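Local coordinates for endo-1,4-beta-xylanase C (Paenibacillus barcinonensis, PDB 4XUT), which hydrolyses internal beta-1,4-xylosidic linkages in xylan through its catalytic domain, and is represented here by a CBM22 carbohydrate-binding module with bound glucose units, at residues Gly26-Arg31 and Leu142-Glu147; Gln91-Ser96 and Ala146-Lys151. All blocks are in the same frame, centred on the assembly; numbering follows the deposited sequence.

Interaction 1 of 2, residues Gly26-Arg31 and Leu142-Glu147; sequences GNWRAR and LRMYAE. With BGC (beta-D-glucopyranose), chain D; BGC (beta-D-glucopyranose), chain B.
The O2 hydroxyl of the chain D glucose is gripped by Arg31 and Tyr145: Arg31 NH1 donates to it over 2.6 Å, Arg31 NH2 adds a weak bond, and O2 itself donates weakly to Tyr145 OH at 3.3 Å. This is the sugar-binding face of a CBM22 beta-sandwich, where the loop carrying Gly26-Arg31 folds over strand 139-147. The Arg31 guanidinium lies flat on the Tyr145 ring in a cation-pi stack, Arg31 CZ 3.9 Å from the centroid of the Tyr145 ring and the planes 20° apart. A bend at chi3 (68°) turns the group over the ring, and Arg31 CD adds a CH-pi contact on the same face. The other face of the guanidinium receives the CH2OH arm of the chain B glucose, so the cation is sandwiched between tyrosine and sugar while its edge meets O2. Glu98 and the carbonyl of Tyr59 take further N-H groups of Arg31 and limit its rotation. Two residues earlier on the strand, Arg143 NH1 stands 4.3 Å from Arg29 NH2, both salt-bridged to Glu98 OE2, which probably offsets their like charges; Glu65 and Glu100 hold the rest of the Arg143 guanidinium. On the buried side, the edge of the Trp28 indole meets the end of the Met144 side chain, Trp28 CH2 lying 3.7 Å from Met144 CE.

Interaction 2 of 2, residues Gln91-Ser96 and Ala146-Lys151; sequences QVINGS and AETPWK. With BGC (beta-D-glucopyranose), chain D.
Asn94 and Glu147 exchange two backbone hydrogen bonds: Asn94 N donates to Glu147 O at 2.8 Å in an almost straight line (179°), and Glu147 N returns a bond to Asn94 O at 3.0 Å. Asn94 O also receives a CA-H...O contact from Ala146, and Glu147 O a longer one from Ile93. The Glu147 side chain runs extended beyond CG toward Ser96, whose OG donates to OE2 over 2.8 Å, meeting it on the anti side and 31° out of the carboxylate plane. The other oxygen, OE1, lies 2.6 Å from O3 of the chain D glucose. In the antiparallel sheet of this CBM22 beta-sandwich, Asn94 and Glu147 form a hydrogen-bonded pair, followed by the non-hydrogen-bonded pair Gly95 and Ala146. Beyond Glu147 the chain leaves the strand. Val92 O takes no backbone donor from 146-151 but accepts Gln91 NE2 at 3.0 Å, on a lone pair in the carbonyl plane. Asn94 OD1 is hydrogen-bonded to Ser115 OG, and Thr148 OG1 to Asp160 O and Arg55 NH2. Pro149 packs obliquely across Val92, its CG 3.5 Å from Val92 CG1.

The centres of interactions 1 and 2 lie about 13 Å apart, and both draw on strand 139-147, sharing Ala146 and Glu147. Along the chain the loop 26-31 comes first, then 91-96 on strand 90-101, and finally the end of strand 139-147 with the turn that follows. Strands 139-147 and 90-101 are neighbours in one four-stranded antiparallel sheet, and a probable hydrogen bond from Ser96 N to Tyr145 O, 2.8 Å long, joins the two contacts directly. Interaction 1 lays a loop over this sheet, whereas interaction 2 pairs two neighbouring strands and continues into the loop after the second. Both reach the chain D glucose, so loop and sheet together shape the sugar-binding site of the module.

Interaction 1 of 2, residues Gly26-Arg31 and Leu142-Glu147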
# COMPACT_ATOMS: atom_id res chain seq x y z
N GLY A 26 -11.61 5.44 5.98
CA GLY A 26 -10.70 6.12 6.91
C GLY A 26 -9.83 7.13 6.19
O GLY A 26 -10.34 7.94 5.40
N ASN A 27 -8.52 7.07 6.42
CA ASN A 27 -7.58 8.00 5.81
C ASN A 27 -6.88 7.47 4.57
O ASN A 27 -5.97 8.13 4.06
CB ASN A 27 -6.54 8.42 6.86
CG ASN A 27 -7.17 9.15 8.03
OD1 ASN A 27 -6.96 8.77 9.19
ND2 ASN A 27 -7.94 10.17 7.74
N TRP A 28 -7.35 6.35 4.04
CA TRP A 28 -6.79 5.79 2.81
C TRP A 28 -7.13 6.68 1.61
O TRP A 28 -8.24 7.21 1.50
CB TRP A 28 -7.29 4.37 2.57
CG TRP A 28 -6.78 3.35 3.56
CD1 TRP A 28 -7.34 3.04 4.77
CD2 TRP A 28 -5.62 2.55 3.43
NE1 TRP A 28 -6.58 2.07 5.39
CE2 TRP A 28 -5.52 1.75 4.59
CE3 TRP A 28 -4.67 2.38 2.39
CZ2 TRP A 28 -4.52 0.81 4.77
CZ3 TRP A 28 -3.68 1.46 2.56
CH2 TRP A 28 -3.58 0.69 3.76
N ARG A 29 -6.15 6.86 0.73
CA ARG A 29 -6.29 7.75 -0.40
C ARG A 29 -5.57 7.22 -1.63
O ARG A 29 -4.62 6.44 -1.55
CB ARG A 29 -5.81 9.19 -0.09
CG ARG A 29 -4.33 9.39 0.22
CD ARG A 29 -3.89 10.88 0.10
NE ARG A 29 -2.44 11.13 0.37
CZ ARG A 29 -1.42 10.92 -0.49
NH1 ARG A 29 -1.62 10.42 -1.73
NH2 ARG A 29 -0.16 11.19 -0.10
N ALA A 30 -6.04 7.68 -2.78
CA ALA A 30 -5.33 7.46 -4.04
C ALA A 30 -4.08 8.30 -4.12
O ALA A 30 -3.95 9.34 -3.43
CB ALA A 30 -6.27 7.82 -5.21
N ARG A 31 -3.13 7.88 -4.97
CA ARG A 31 -1.93 8.65 -5.24
C ARG A 31 -2.01 9.55 -6.48
O ARG A 31 -1.30 10.54 -6.60
CB ARG A 31 -0.73 7.71 -5.34
CG ARG A 31 -0.63 6.82 -4.11
CD ARG A 31 0.65 6.02 -4.12
NE ARG A 31 1.77 6.92 -3.95
CZ ARG A 31 2.83 6.99 -4.74
NH1 ARG A 31 2.99 6.17 -5.76
NH2 ARG A 31 3.78 7.87 -4.47
N LEU A 142 5.10 9.80 6.47
CA LEU A 142 5.56 8.46 6.14
C LEU A 142 4.33 7.66 5.84
O LEU A 142 3.51 7.39 6.74
CB LEU A 142 6.34 7.86 7.31
CG LEU A 142 6.95 6.47 7.11
CD1 LEU A 142 7.90 6.53 5.96
CD2 LEU A 142 7.72 6.00 8.32
N ARG A 143 4.15 7.32 4.58
CA ARG A 143 2.88 6.71 4.14
C ARG A 143 3.16 5.39 3.51
O ARG A 143 4.05 5.28 2.67
CB ARG A 143 2.19 7.63 3.15
CG ARG A 143 1.96 9.05 3.62
CD ARG A 143 2.77 10.07 2.87
NE ARG A 143 2.70 11.40 3.51
CZ ARG A 143 3.04 12.54 2.94
NH1 ARG A 143 3.47 12.57 1.70
NH2 ARG A 143 2.97 13.68 3.64
N MET A 144 2.42 4.36 3.90
CA MET A 144 2.53 3.08 3.28
C MET A 144 1.58 3.03 2.10
O MET A 144 0.48 3.59 2.14
CB MET A 144 2.15 1.97 4.26
CG MET A 144 2.27 0.53 3.76
SD MET A 144 1.15 -0.61 4.62
CE MET A 144 -0.14 -0.69 3.38
N TYR A 145 2.01 2.37 1.04
CA TYR A 145 1.17 2.14 -0.14
C TYR A 145 1.54 0.84 -0.84
O TYR A 145 2.60 0.25 -0.61
CB TYR A 145 1.15 3.32 -1.09
CG TYR A 145 2.42 3.58 -1.83
CD1 TYR A 145 3.44 4.31 -1.24
CD2 TYR A 145 2.58 3.21 -3.16
CE1 TYR A 145 4.61 4.57 -1.91
CE2 TYR A 145 3.72 3.50 -3.85
CZ TYR A 145 4.75 4.18 -3.22
OH TYR A 145 5.94 4.50 -3.84
N ALA A 146 0.60 0.37 -1.67
CA ALA A 146 0.80 -0.81 -2.50
C ALA A 146 0.77 -0.36 -3.94
O ALA A 146 0.06 0.58 -4.29
CB ALA A 146 -0.24 -1.85 -2.25
N GLU A 147 1.54 -1.03 -4.77
CA GLU A 147 1.69 -0.65 -6.17
C GLU A 147 2.21 -1.86 -6.95
O GLU A 147 2.44 -2.90 -6.39
CB GLU A 147 2.67 0.52 -6.32
CG GLU A 147 4.08 0.17 -5.89
CD GLU A 147 5.09 1.28 -6.11
OE1 GLU A 147 4.86 2.24 -6.88
OE2 GLU A 147 6.17 1.16 -5.50
C2 BGC D . 6.39 6.20 -7.62
C3 BGC D . 7.46 5.23 -7.18
C4 BGC D . 8.62 5.28 -8.17
C5 BGC D . 9.03 6.74 -8.42
C6 BGC D . 10.24 6.99 -9.36
C1 BGC D . 6.81 7.61 -7.99
O2 BGC D . 5.43 6.31 -6.58
O3 BGC D . 6.90 3.90 -7.05
O4 BGC D . 9.66 4.45 -7.62
O5 BGC D . 7.90 7.51 -8.90
O6 BGC D . 10.11 6.53 -10.72
C2 BGC B . 5.51 11.58 -9.99
C3 BGC B . 5.74 10.07 -9.95
C4 BGC B . 5.37 9.59 -8.56
C5 BGC B . 3.89 9.97 -8.30
C6 BGC B . 3.45 9.49 -6.95
C1 BGC B . 4.00 11.82 -9.79
O1 BGC B . 3.65 13.20 -10.05
O2 BGC B . 6.07 12.15 -11.18
O3 BGC B . 7.09 9.70 -10.24
O4 BGC B . 5.58 8.16 -8.53
O5 BGC B . 3.64 11.38 -8.46
O6 BGC B . 2.05 9.58 -6.71

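Interaction 2 of 2, residues Gln91-Ser96 and Ala146-Lys151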
# COMPACT_ATOMS: atom_id res chain seq x y z
N GLN A 91 1.27 -11.84 -11.03
CA GLN A 91 1.64 -10.44 -11.05
C GLN A 91 2.32 -10.09 -9.71
O GLN A 91 1.88 -10.55 -8.65
CB GLN A 91 0.41 -9.57 -11.32
CG GLN A 91 0.61 -8.05 -11.25
CD GLN A 91 1.64 -7.50 -12.22
OE1 GLN A 91 1.56 -7.74 -13.42
NE2 GLN A 91 2.59 -6.72 -11.71
N VAL A 92 3.34 -9.25 -9.80
CA VAL A 92 4.04 -8.77 -8.62
C VAL A 92 3.30 -7.56 -8.02
O VAL A 92 2.86 -6.66 -8.77
CB VAL A 92 5.47 -8.38 -8.96
CG1 VAL A 92 6.17 -7.73 -7.78
CG2 VAL A 92 6.23 -9.60 -9.45
N ILE A 93 3.12 -7.57 -6.70
CA ILE A 93 2.63 -6.41 -5.95
C ILE A 93 3.73 -6.04 -4.97
O ILE A 93 4.36 -6.91 -4.37
CB ILE A 93 1.30 -6.68 -5.20
CG1 ILE A 93 0.18 -7.05 -6.18
CG2 ILE A 93 0.86 -5.48 -4.36
CD1 ILE A 93 -0.31 -5.91 -7.04
N ASN A 94 3.95 -4.74 -4.84
CA ASN A 94 4.95 -4.23 -3.93
C ASN A 94 4.27 -3.49 -2.79
O ASN A 94 3.25 -2.82 -2.99
CB ASN A 94 5.87 -3.26 -4.66
CG ASN A 94 6.74 -3.93 -5.74
OD1 ASN A 94 6.98 -5.14 -5.74
ND2 ASN A 94 7.22 -3.11 -6.66
N GLY A 95 4.93 -3.51 -1.64
CA GLY A 95 4.59 -2.63 -0.55
C GLY A 95 5.69 -1.59 -0.48
O GLY A 95 6.88 -1.92 -0.52
N SER A 96 5.28 -0.33 -0.40
CA SER A 96 6.22 0.78 -0.50
C SER A 96 5.93 1.90 0.50
O SER A 96 4.85 1.95 1.10
CB SER A 96 6.25 1.39 -1.90
OG SER A 96 6.70 0.45 -2.85
N ALA A 146 0.60 0.37 -1.67
CA ALA A 146 0.80 -0.81 -2.50
C ALA A 146 0.77 -0.36 -3.94
O ALA A 146 0.06 0.58 -4.29
CB ALA A 146 -0.24 -1.85 -2.25
N GLU A 147 1.54 -1.03 -4.77
CA GLU A 147 1.69 -0.65 -6.17
C GLU A 147 2.21 -1.86 -6.95
O GLU A 147 2.44 -2.90 -6.39
CB GLU A 147 2.67 0.52 -6.32
CG GLU A 147 4.08 0.17 -5.89
CD GLU A 147 5.09 1.28 -6.11
OE1 GLU A 147 4.86 2.24 -6.88
OE2 GLU A 147 6.17 1.16 -5.50
N THR A 148 2.32 -1.72 -8.26
CA THR A 148 2.98 -2.73 -9.08
C THR A 148 4.36 -2.22 -9.47
O THR A 148 4.60 -1.01 -9.36
CB THR A 148 2.14 -3.13 -10.33
OG1 THR A 148 1.69 -1.96 -11.00
CG2 THR A 148 0.94 -3.93 -9.90
N PRO A 149 5.26 -3.12 -9.96
CA PRO A 149 6.62 -2.69 -10.26
C PRO A 149 6.69 -1.56 -11.29
O PRO A 149 5.92 -1.55 -12.25
CB PRO A 149 7.26 -3.96 -10.83
CG PRO A 149 6.60 -5.05 -10.05
CD PRO A 149 5.16 -4.59 -10.02
N TRP A 150 7.59 -0.62 -11.03
CA TRP A 150 7.72 0.58 -11.83
C TRP A 150 8.00 0.32 -13.30
O TRP A 150 8.78 -0.55 -13.67
CB TRP A 150 8.77 1.52 -11.25
CG TRP A 150 8.66 2.89 -11.93
CD1 TRP A 150 7.86 3.96 -11.57
CD2 TRP A 150 9.34 3.28 -13.12
NE1 TRP A 150 8.04 4.99 -12.47
CE2 TRP A 150 8.94 4.60 -13.42
CE3 TRP A 150 10.26 2.63 -13.95
CZ2 TRP A 150 9.44 5.30 -14.53
CZ3 TRP A 150 10.75 3.32 -15.05
CH2 TRP A 150 10.35 4.64 -15.33
N LYS A 151 7.32 1.10 -14.13
CA LYS A 151 7.58 1.20 -15.56
C LYS A 151 7.28 2.63 -16.00
O LYS A 151 6.34 3.26 -15.48
CB LYS A 151 6.68 0.25 -16.35
CG LYS A 151 7.12 -1.20 -16.27
CD LYS A 151 6.50 -2.02 -17.39
CE LYS A 151 7.11 -3.41 -17.46
NZ LYS A 151 6.96 -4.17 -16.18
C2 BGC D . 6.39 6.20 -7.62
C3 BGC D . 7.46 5.23 -7.18
C4 BGC D . 8.62 5.28 -8.17
C5 BGC D . 9.03 6.74 -8.42
C6 BGC D . 10.24 6.99 -9.36
C1 BGC D . 6.81 7.61 -7.99
O2 BGC D . 5.43 6.31 -6.58
O3 BGC D . 6.90 3.90 -7.05
O4 BGC D . 9.66 4.45 -7.62
O5 BGC D . 7.90 7.51 -8.90
O6 BGC D . 10.11 6.53 -10.72